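Local coordinates for protein CRISPR system CMR subunit Cmr7 1 (Sulfolobus solfataricus, PDB 2X5Q) that forms part of the CMR ribonucleoprotein complex of an archaeal CRISPR system, which defends the cell adaptively against viruses and other mobile genetic elements, at residues Y62-E66 / Y188-K192; T68-V72 / S121-K125. All coordinates share one frame; numbering follows the deposited sequence.

Interaction 1: residues Y62-E66 / Y188-K192; sequences YAIDE and YYSIK
Tyr188 reaches across to Glu66 and donates a hydrogen bond from its hydroxyl to the carboxylate, OH to OE1 at 2.6 Å. Seen from the ring, OE1 sits at the edge and in the plane. Seen from the carboxylate, the hydroxyl arrives well above the plane, 48° out of it. The two side chains meet at about a right angle. The tyrosine gets there because its CG is tucked between the backbone N and the carbonyl carbon (chi1 61°), while the glutamate, with CG anti to its own N (chi1 -164°), extends to meet it. The bonding continues beyond this pair: the Tyr188 hydroxyl also accepts from the backbone N of Asn18, and the second carboxylate oxygen of Glu66 bonds Ser19, so both polar ends are fixed at two points.

Next to this polar link, CG2 of Ile64 comes obliquely against the tyrosine ring, 3.7 Å from CD1. Across the bridge, Ala63 CB packs on Ile191 CB at 4.0 Å, and CG2 of Ile191 lies over the Ile64 carbonyl.

Ile64 holds the backbones together in both directions. Its N bonds Tyr189 O (3.0 Å), and its O accepts from Ile191 N (2.9 Å). Ser190 CA adds a CA-H...O contact to that same oxygen. Past the bridge the chains separate, and a water takes over, accepting from Glu66 N at 2.9 Å and donating to Ile191 O at 2.6 Å. With Ile64 bonded to the residues before and after Ser190, this is a single parallel beta bridge, here joining the hairpin strand 62-65 to the C-terminal strand 188-193, whose antiparallel partner is strand 139-144.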
loop_
_atom_site.group_PDB
_atom_site.type_symbol
_atom_site.label_atom_id
_atom_site.label_comp_id
_atom_site.label_asym_id
_atom_site.label_seq_id
_atom_site.Cartn_x
_atom_site.Cartn_y
_atom_site.Cartn_z
ATOM N N TYR A 62 3.401 0.053 -4.676
ATOM C CA TYR A 62 4.834 -0.210 -4.500
ATOM C C TYR A 62 5.607 -0.100 -5.811
ATOM O O TYR A 62 5.093 -0.422 -6.880
ATOM C CB TYR A 62 5.074 -1.609 -3.912
ATOM C CG TYR A 62 4.806 -1.677 -2.447
ATOM C CD1 TYR A 62 5.812 -1.374 -1.527
ATOM C CD2 TYR A 62 3.530 -1.993 -1.961
ATOM C CE1 TYR A 62 5.571 -1.403 -0.177
ATOM C CE2 TYR A 62 3.272 -2.028 -0.600
ATOM C CZ TYR A 62 4.302 -1.733 0.287
ATOM O OH TYR A 62 4.077 -1.763 1.639
ATOM N N ALA A 63 6.838 0.384 -5.710
ATOM C CA ALA A 63 7.818 0.312 -6.791
ATOM C C ALA A 63 9.098 -0.310 -6.201
ATOM O O ALA A 63 9.195 -0.498 -4.984
ATOM C CB ALA A 63 8.088 1.683 -7.359
ATOM N N ILE A 64 10.037 -0.679 -7.056
ATOM C CA ILE A 64 11.275 -1.305 -6.598
ATOM C C ILE A 64 12.449 -0.389 -6.920
ATOM O O ILE A 64 12.486 0.267 -7.964
ATOM C CB ILE A 64 11.449 -2.748 -7.166
ATOM C CG1 ILE A 64 12.653 -3.462 -6.526
ATOM C CG2 ILE A 64 11.589 -2.753 -8.679
ATOM C CD1 ILE A 64 12.610 -5.013 -6.703
ATOM N N ASP A 65 13.364 -0.269 -5.967
ATOM C CA ASP A 65 14.642 0.382 -6.217
ATOM C C ASP A 65 15.444 -0.743 -6.849
ATOM O O ASP A 65 15.958 -1.631 -6.149
ATOM C CB ASP A 65 15.271 0.870 -4.906
ATOM C CG ASP A 65 16.685 1.402 -5.086
ATOM O OD1 ASP A 65 17.393 0.976 -6.028
ATOM O OD2 ASP A 65 17.093 2.244 -4.260
ATOM N N GLU A 66 15.523 -0.730 -8.176
ATOM C CA GLU A 66 16.061 -1.887 -8.884
ATOM C C GLU A 66 17.496 -2.258 -8.511
ATOM O O GLU A 66 17.819 -3.434 -8.442
ATOM C CB GLU A 66 15.967 -1.741 -10.402
ATOM C CG GLU A 66 16.159 -3.116 -11.056
ATOM C CD GLU A 66 15.712 -3.189 -12.499
ATOM O OE1 GLU A 66 14.766 -2.457 -12.875
ATOM O OE2 GLU A 66 16.318 -4.000 -13.245
ATOM N N TYR A 188 6.818 -4.012 -14.296
ATOM C CA TYR A 188 6.905 -3.444 -12.960
ATOM C C TYR A 188 7.281 -1.967 -13.020
ATOM O O TYR A 188 7.635 -1.430 -14.082
ATOM C CB TYR A 188 7.910 -4.220 -12.094
ATOM C CG TYR A 188 9.346 -4.218 -12.618
ATOM C CD1 TYR A 188 10.293 -3.351 -12.103
ATOM C CD2 TYR A 188 9.744 -5.085 -13.625
ATOM C CE1 TYR A 188 11.615 -3.339 -12.583
ATOM C CE2 TYR A 188 11.056 -5.094 -14.103
ATOM C CZ TYR A 188 11.983 -4.216 -13.577
ATOM O OH TYR A 188 13.267 -4.203 -14.055
ATOM N N TYR A 189 7.152 -1.305 -11.874
ATOM C CA TYR A 189 7.516 0.100 -11.742
ATOM C C TYR A 189 8.769 0.179 -10.883
ATOM O O TYR A 189 8.825 -0.407 -9.798
ATOM C CB TYR A 189 6.369 0.906 -11.127
ATOM C CG TYR A 189 5.273 1.191 -12.122
ATOM C CD1 TYR A 189 5.169 2.433 -12.727
ATOM C CD2 TYR A 189 4.350 0.202 -12.478
ATOM C CE1 TYR A 189 4.171 2.693 -13.659
ATOM C CE2 TYR A 189 3.348 0.461 -13.406
ATOM C CZ TYR A 189 3.271 1.701 -13.986
ATOM O OH TYR A 189 2.306 1.955 -14.901
ATOM N N SER A 190 9.797 0.833 -11.402
ATOM C CA SER A 190 11.012 1.047 -10.626
ATOM C C SER A 190 11.122 2.515 -10.294
ATOM O O SER A 190 10.677 3.370 -11.061
ATOM C CB SER A 190 12.259 0.561 -11.361
ATOM O OG SER A 190 12.665 1.452 -12.350
ATOM N N ILE A 191 11.692 2.795 -9.133
ATOM C CA ILE A 191 11.819 4.150 -8.638
ATOM C C ILE A 191 13.297 4.494 -8.575
ATOM O O ILE A 191 14.121 3.660 -8.189
ATOM C CB ILE A 191 11.105 4.316 -7.275
ATOM C CG1 ILE A 191 11.183 5.761 -6.779
ATOM C CG2 ILE A 191 11.637 3.326 -6.235
ATOM C CD1 ILE A 191 10.166 6.061 -5.684
ATOM N N LYS A 192 13.619 5.717 -8.973
ATOM C CA LYS A 192 14.996 6.189 -9.039
ATOM C C LYS A 192 15.055 7.660 -8.629
ATOM O O LYS A 192 14.111 8.421 -8.876
ATOM C CB LYS A 192 15.534 6.015 -10.464
ATOM C CG LYS A 192 16.933 6.556 -10.655
ATOM C CD LYS A 192 17.429 6.465 -12.076
ATOM C CE LYS A 192 18.778 7.184 -12.205
ATOM N NZ LYS A 192 19.805 6.575 -11.285
HETATM O O HOH W 1 15.207 1.729 -9.625
#

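Interaction 2: residues T68-V72 / S121-K125; sequences TGELV and SLPIK
Leu71 offers both its N and its O to the residues on either side of Ile124 in sequence: its N bonds Pro123 O at 2.8 Å, and its O takes Lys125 N at 3.1 Å. The two bonds make a single bridge of parallel pattern between Leu71 and Ile124, and Ile124 CA adds a CA-H...O contact to Leu71 O.

The Leu71 side chain crosses the proline at a slant. CG stands anti to the carbonyl carbon (chi1 -60°), which carries CD1 to Pro123 CD at 3.8 Å and to Leu122 CB at 4.0 Å. Its neighbour Glu70 does something different: it runs alongside Lys125, the two extended chains pointing the same way, with the carboxylate lying on the lysine methylenes (OE2 to CD, 3.3 Å). The charged ends do not meet, since NZ stays 4.9 Å from OE2; any attraction between them acts at a distance.

Thr68 settles where that carboxylate goes. Its OG1 donates to Glu70 OE1 at 2.9 Å, coming from above the carboxylate plane, and accepts a weak bond from Glu70 N. The loop behind it turns through Gly69, whose left-handed backbone angles (phi 92°) suit a residue without a side chain, and Asp65 OD1 in turn receives Thr68 N.

Further out, Leu71 and Leu122 share a hydrophobic layer with Phe13 of strand 11-15 and Leu59 of strand 52-60, while Val34 covers Glu70 and Pro123. Leu122 packs on Phe75, and Ile124 on Tyr132, of the second subunit. The contact joins hairpin strand 70-73 to the end of strand 117-123, which is itself flanked by strands 11-15 and 95-102.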
loop_
_atom_site.group_PDB
_atom_site.type_symbol
_atom_site.label_atom_id
_atom_site.label_comp_id
_atom_site.label_asym_id
_atom_site.label_seq_id
_atom_site.Cartn_x
_atom_site.Cartn_y
_atom_site.Cartn_z
ATOM N N THR A 68 19.077 -1.770 -5.565
ATOM C CA THR A 68 19.197 -2.330 -4.209
ATOM C C THR A 68 18.372 -3.594 -4.008
ATOM O O THR A 68 18.754 -4.451 -3.203
ATOM C CB THR A 68 18.807 -1.326 -3.102
ATOM O OG1 THR A 68 17.427 -0.970 -3.229
ATOM C CG2 THR A 68 19.701 -0.077 -3.134
ATOM N N GLY A 69 17.251 -3.689 -4.726
ATOM C CA GLY A 69 16.338 -4.825 -4.640
ATOM C C GLY A 69 15.217 -4.633 -3.630
ATOM O O GLY A 69 14.420 -5.540 -3.401
ATOM N N GLU A 70 15.157 -3.436 -3.039
ATOM C CA GLU A 70 14.196 -3.103 -1.997
ATOM C C GLU A 70 12.943 -2.487 -2.602
ATOM O O GLU A 70 13.019 -1.587 -3.441
ATOM C CB GLU A 70 14.806 -2.100 -1.025
ATOM C CG GLU A 70 16.035 -2.640 -0.280
ATOM C CD GLU A 70 16.918 -1.548 0.271
ATOM O OE1 GLU A 70 17.036 -0.460 -0.356
ATOM O OE2 GLU A 70 17.508 -1.774 1.339
ATOM N N LEU A 71 11.794 -2.977 -2.155
ATOM C CA LEU A 71 10.514 -2.382 -2.508
ATOM C C LEU A 71 10.280 -1.086 -1.727
ATOM O O LEU A 71 10.638 -0.978 -0.546
ATOM C CB LEU A 71 9.391 -3.351 -2.187
ATOM C CG LEU A 71 9.416 -4.715 -2.897
ATOM C CD1 LEU A 71 8.554 -5.725 -2.122
ATOM C CD2 LEU A 71 8.929 -4.554 -4.306
ATOM N N VAL A 72 9.643 -0.128 -2.393
ATOM C CA VAL A 72 9.368 1.184 -1.817
ATOM C C VAL A 72 7.889 1.526 -1.937
ATOM O O VAL A 72 7.342 1.530 -3.042
ATOM C CB VAL A 72 10.180 2.284 -2.520
ATOM C CG1 VAL A 72 9.827 3.659 -1.929
ATOM C CG2 VAL A 72 11.686 1.999 -2.380
ATOM N N SER A 121 6.818 -12.688 3.584
ATOM C CA SER A 121 7.645 -11.505 3.833
ATOM C C SER A 121 8.060 -10.801 2.530
ATOM O O SER A 121 8.305 -11.457 1.522
ATOM C CB SER A 121 8.884 -11.906 4.629
ATOM O OG SER A 121 8.519 -12.358 5.919
ATOM N N LEU A 122 8.151 -9.468 2.592
ATOM C CA LEU A 122 8.558 -8.600 1.486
ATOM C C LEU A 122 9.869 -7.919 1.841
ATOM O O LEU A 122 10.020 -7.498 2.973
ATOM C CB LEU A 122 7.537 -7.475 1.303
ATOM C CG LEU A 122 6.071 -7.880 1.207
ATOM C CD1 LEU A 122 5.190 -6.668 1.420
ATOM C CD2 LEU A 122 5.801 -8.564 -0.139
ATOM N N PRO A 123 10.788 -7.757 0.864
ATOM C CA PRO A 123 12.000 -6.947 1.045
ATOM C C PRO A 123 11.743 -5.442 0.852
ATOM O O PRO A 123 11.543 -5.003 -0.283
ATOM C CB PRO A 123 12.931 -7.476 -0.050
ATOM C CG PRO A 123 12.015 -7.956 -1.131
ATOM C CD PRO A 123 10.719 -8.343 -0.491
ATOM N N ILE A 124 11.761 -4.669 1.947
ATOM C CA ILE A 124 11.433 -3.223 1.904
ATOM C C ILE A 124 12.565 -2.285 2.340
ATOM O O ILE A 124 13.491 -2.698 3.031
ATOM C CB ILE A 124 10.232 -2.897 2.786
ATOM C CG1 ILE A 124 10.499 -3.345 4.234
ATOM C CG2 ILE A 124 8.985 -3.547 2.216
ATOM C CD1 ILE A 124 9.747 -2.532 5.288
ATOM N N LYS A 125 12.473 -1.025 1.926
ATOM C CA LYS A 125 13.329 0.057 2.435
ATOM C C LYS A 125 13.315 1.228 1.469
ATOM O O LYS A 125 12.235 1.709 1.104
ATOM C CB LYS A 125 14.773 -0.400 2.685
ATOM C CG LYS A 125 15.750 0.732 2.993
ATOM C CD LYS A 125 16.917 0.250 3.838
ATOM C CE LYS A 125 18.010 1.301 3.944
ATOM N NZ LYS A 125 18.851 1.048 5.151
#

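In the fold
The hairpin of strands 62-65 and 70-73 connects the two contacts, whose centres are 10 Å apart. Probable backbone hydrogen bonds run between its strands, from Val72 N to Ala63 O at 2.7 Å and from Asp65 N to Glu70 O at 2.9 Å. Interaction 1 uses the outer edge of strand 62-65 and interaction 2 that of strand 70-73, each through one bridge of parallel pattern, so the hairpin spans from the C-terminal strand to the end of strand 117-123. In sequence, interaction 2 is nested within the loop that interaction 1 closes. Phe75 of the second subunit packs on both Tyr62 and Leu122, consistent with the possible homodimer.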